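PDB 1FX2: receptor-type adenylate cyclase GRESAG 4.1 from Trypanosoma brucei, which converts ATP into 3',5'-cyclic AMP and diphosphate through a magnesium-dependent class III cyclase domain, the part present here. Local coordinates for residues M184-A188 / E189-Q193. Sequence-based numbering, arbitrary orientation.
Sequences MSLSA and EDRKQ
A capping box between Ser187 and Asp190 starts the short helix 188-192, at the surface of the cyclase catalytic domain and away from its predicted magnesium site. Ser187 is the N-cap. Its OG accepts from Asp190 N at 3.0 Å. The return bond runs from Ser187 N to Asp190 OD2 at 2.9 Å, with an N-H...O angle of 158°. This N-H meets OD2 from above the carboxylate plane, 41° out of it. Ser187 OG sits between its own backbone N and carbonyl carbon (chi1 74°), which turns it to the N-H of Asp190. The two bonds together would restrain the rotation of both side chains. The first helical turn is closed by Arg191 N to Ser187 O at 2.9 Å and by Lys192 N to Ala188 O at 3.2 Å.

Leu186 lies just before the cap. Its CB packs 3.8 Å from Asp190 CB and touches Arg191 CG. The leucine side chain also rests on Pro71 and Phe72 of helix 71-87, and Asp190 touches Phe72 as well. Lys192 NZ forms a salt bridge with Asp89 of the second subunit.

Arg191 folds back over the turn through a bend at chi3. Its NH1 donates a hydrogen bond to Tyr183 O in helix 180-184. The guanidinium is sandwiched between Ser187 O on one face and Met184 on the other. The Met184 chain crosses the arginine at about a right angle, and SD stands over the guanidinium centre, 3.4 Å from Arg191 CZ.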
ATOM      1  N   MET A 184       5.720   1.967  -7.026  1.00  8.96           N
ATOM      2  CA  MET A 184       6.889   2.796  -6.878  1.00 12.84           C
ATOM      3  C   MET A 184       7.929   2.533  -7.972  1.00 12.95           C
ATOM      4  O   MET A 184       8.942   3.282  -8.012  1.00 15.78           O
ATOM      5  CB  MET A 184       7.327   2.908  -5.319  1.00 14.19           C
ATOM      6  CG  MET A 184       6.531   4.186  -4.446  1.00  5.36           C
ATOM      7  SD  MET A 184       6.642   5.480  -4.964  1.00 19.79           S
ATOM      8  CE  MET A 184       8.421   5.677  -4.765  1.00 12.80           C
ATOM      9  N   SER A 185       7.705   1.576  -8.897  1.00 11.48           N
ATOM     10  CA  SER A 185       8.567   1.363 -10.079  1.00 11.20           C
ATOM     11  C   SER A 185       8.289   2.427 -11.118  1.00 13.15           C
ATOM     12  O   SER A 185       8.990   2.541 -12.138  1.00 18.17           O
ATOM     13  CB  SER A 185       8.423  -0.034 -10.632  1.00 11.41           C
ATOM     14  OG  SER A 185       8.895  -0.932  -9.665  1.00 19.45           O
ATOM     15  N   LEU A 186       7.110   3.039 -11.025  1.00 14.02           N
ATOM     16  CA  LEU A 186       6.745   4.084 -11.952  1.00 13.34           C
ATOM     17  C   LEU A 186       7.509   5.334 -11.560  1.00 17.39           C
ATOM     18  O   LEU A 186       7.792   5.559 -10.366  1.00 22.44           O
ATOM     19  CB  LEU A 186       5.257   4.444 -11.744  1.00 15.46           C
ATOM     20  CG  LEU A 186       4.319   3.275 -12.039  1.00 14.41           C
ATOM     21  CD1 LEU A 186       2.875   3.649 -11.601  1.00 12.90           C
ATOM     22  CD2 LEU A 186       4.346   2.968 -13.491  1.00 17.24           C
ATOM     23  N   SER A 187       7.795   6.165 -12.547  1.00 14.25           N
ATOM     24  CA  SER A 187       8.408   7.410 -12.145  1.00 17.09           C
ATOM     25  C   SER A 187       7.416   8.351 -11.458  1.00 17.21           C
ATOM     26  O   SER A 187       6.194   8.147 -11.472  1.00 14.99           O
ATOM     27  CB  SER A 187       8.983   8.129 -13.377  1.00 16.39           C
ATOM     28  OG  SER A 187       7.893   8.690 -14.130  1.00 16.43           O
ATOM     29  N   ALA A 188       7.892   9.390 -10.779  1.00 15.26           N
ATOM     30  CA  ALA A 188       7.008  10.363 -10.154  1.00 14.40           C
ATOM     31  C   ALA A 188       6.053  11.023 -11.139  1.00 15.32           C
ATOM     32  O   ALA A 188       4.867  11.242 -10.845  1.00 15.36           O
ATOM     33  CB  ALA A 188       7.899  11.475  -9.416  1.00 18.16           C
ATOM     34  N   GLU A 189       6.582  11.288 -12.354  1.00 18.00           N
ATOM     35  CA  GLU A 189       5.756  11.922 -13.369  1.00 16.98           C
ATOM     36  C   GLU A 189       4.677  10.926 -13.843  1.00 15.41           C
ATOM     37  O   GLU A 189       3.502  11.316 -14.048  1.00 17.29           O
ATOM     38  CB  GLU A 189       6.615  12.396 -14.575  1.00 21.99           C
ATOM     39  CG  GLU A 189       5.801  12.924 -15.779  1.00 39.65           C
ATOM     40  CD  GLU A 189       5.032  14.242 -15.525  1.00 56.35           C
ATOM     41  OE1 GLU A 189       5.592  15.315 -15.839  1.00 44.81           O
ATOM     42  OE2 GLU A 189       3.844  14.225 -15.093  1.00 50.39           O
ATOM     43  N   ASP A 190       5.059   9.652 -13.962  1.00 13.70           N
ATOM     44  CA  ASP A 190       4.099   8.569 -14.366  1.00 16.18           C
ATOM     45  C   ASP A 190       2.993   8.527 -13.271  1.00 14.52           C
ATOM     46  O   ASP A 190       1.804   8.397 -13.588  1.00 12.38           O
ATOM     47  CB  ASP A 190       4.686   7.139 -14.311  1.00 18.43           C
ATOM     48  CG  ASP A 190       5.762   6.756 -15.387  1.00 31.89           C
ATOM     49  OD1 ASP A 190       5.777   7.289 -16.506  1.00 19.68           O
ATOM     50  OD2 ASP A 190       6.581   5.803 -15.121  1.00 25.32           O
ATOM     51  N   ARG A 191       3.349   8.581 -11.982  0.50 16.57           N
ATOM     52  CA  ARG A 191       2.332   8.502 -10.960  1.00  7.79           C
ATOM     53  C   ARG A 191       1.333   9.641 -10.997  1.00 12.00           C
ATOM     54  O   ARG A 191       0.212   9.522 -10.485  1.00 12.38           O
ATOM     55  CB  ARG A 191       2.923   8.380  -9.553  1.00 14.51           C
ATOM     56  CG  ARG A 191       3.566   6.991  -9.435  1.00 14.54           C
ATOM     57  CD  ARG A 191       4.009   6.709  -7.990  1.00 15.01           C
ATOM     58  NE  ARG A 191       5.097   7.565  -7.650  1.00 26.25           N
ATOM     59  CZ  ARG A 191       6.316   7.195  -7.862  1.00 21.92           C
ATOM     60  NH1 ARG A 191       6.519   5.989  -8.377  1.00 23.31           N
ATOM     61  NH2 ARG A 191       7.313   8.002  -7.490  1.00 25.78           N
ATOM     62  N   LYS A 192       1.747  10.832 -11.470  1.00 11.60           N
ATOM     63  CA  LYS A 192       0.809  11.919 -11.565  1.00 11.03           C
ATOM     64  C   LYS A 192      -0.256  11.688 -12.604  1.00 10.92           C
ATOM     65  O   LYS A 192      -1.292  12.374 -12.553  1.00 16.25           O
ATOM     66  CB  LYS A 192       1.523  13.234 -11.953  1.00 15.36           C
ATOM     67  CG  LYS A 192       2.489  13.623 -10.814  1.00 21.97           C
ATOM     68  CD  LYS A 192       3.118  14.979 -11.032  1.00 24.42           C
ATOM     69  CE  LYS A 192       4.102  15.231  -9.790  1.00 23.10           C
ATOM     70  NZ  LYS A 192       4.394  16.667  -9.849  1.00 38.68           N
ATOM     71  N   GLN A 193      -0.001  10.764 -13.514  1.00 13.08           N
ATOM     72  CA  GLN A 193      -0.975  10.468 -14.556  1.00 13.75           C
ATOM     73  C   GLN A 193      -1.933   9.377 -14.231  1.00 14.14           C
ATOM     74  O   GLN A 193      -2.756   9.003 -15.076  1.00 15.38           O
ATOM     75  CB  GLN A 193      -0.266  10.072 -15.851  1.00 14.28           C
ATOM     76  CG  GLN A 193       0.681  11.224 -16.306  1.00 22.55           C
ATOM     77  CD  GLN A 193      -0.058  12.353 -17.007  1.00 38.93           C
ATOM     78  OE1 GLN A 193      -0.493  13.342 -16.380  1.00 45.00           O
ATOM     79  NE2 GLN A 193      -0.232  12.202 -18.330  1.00 54.23           N
TER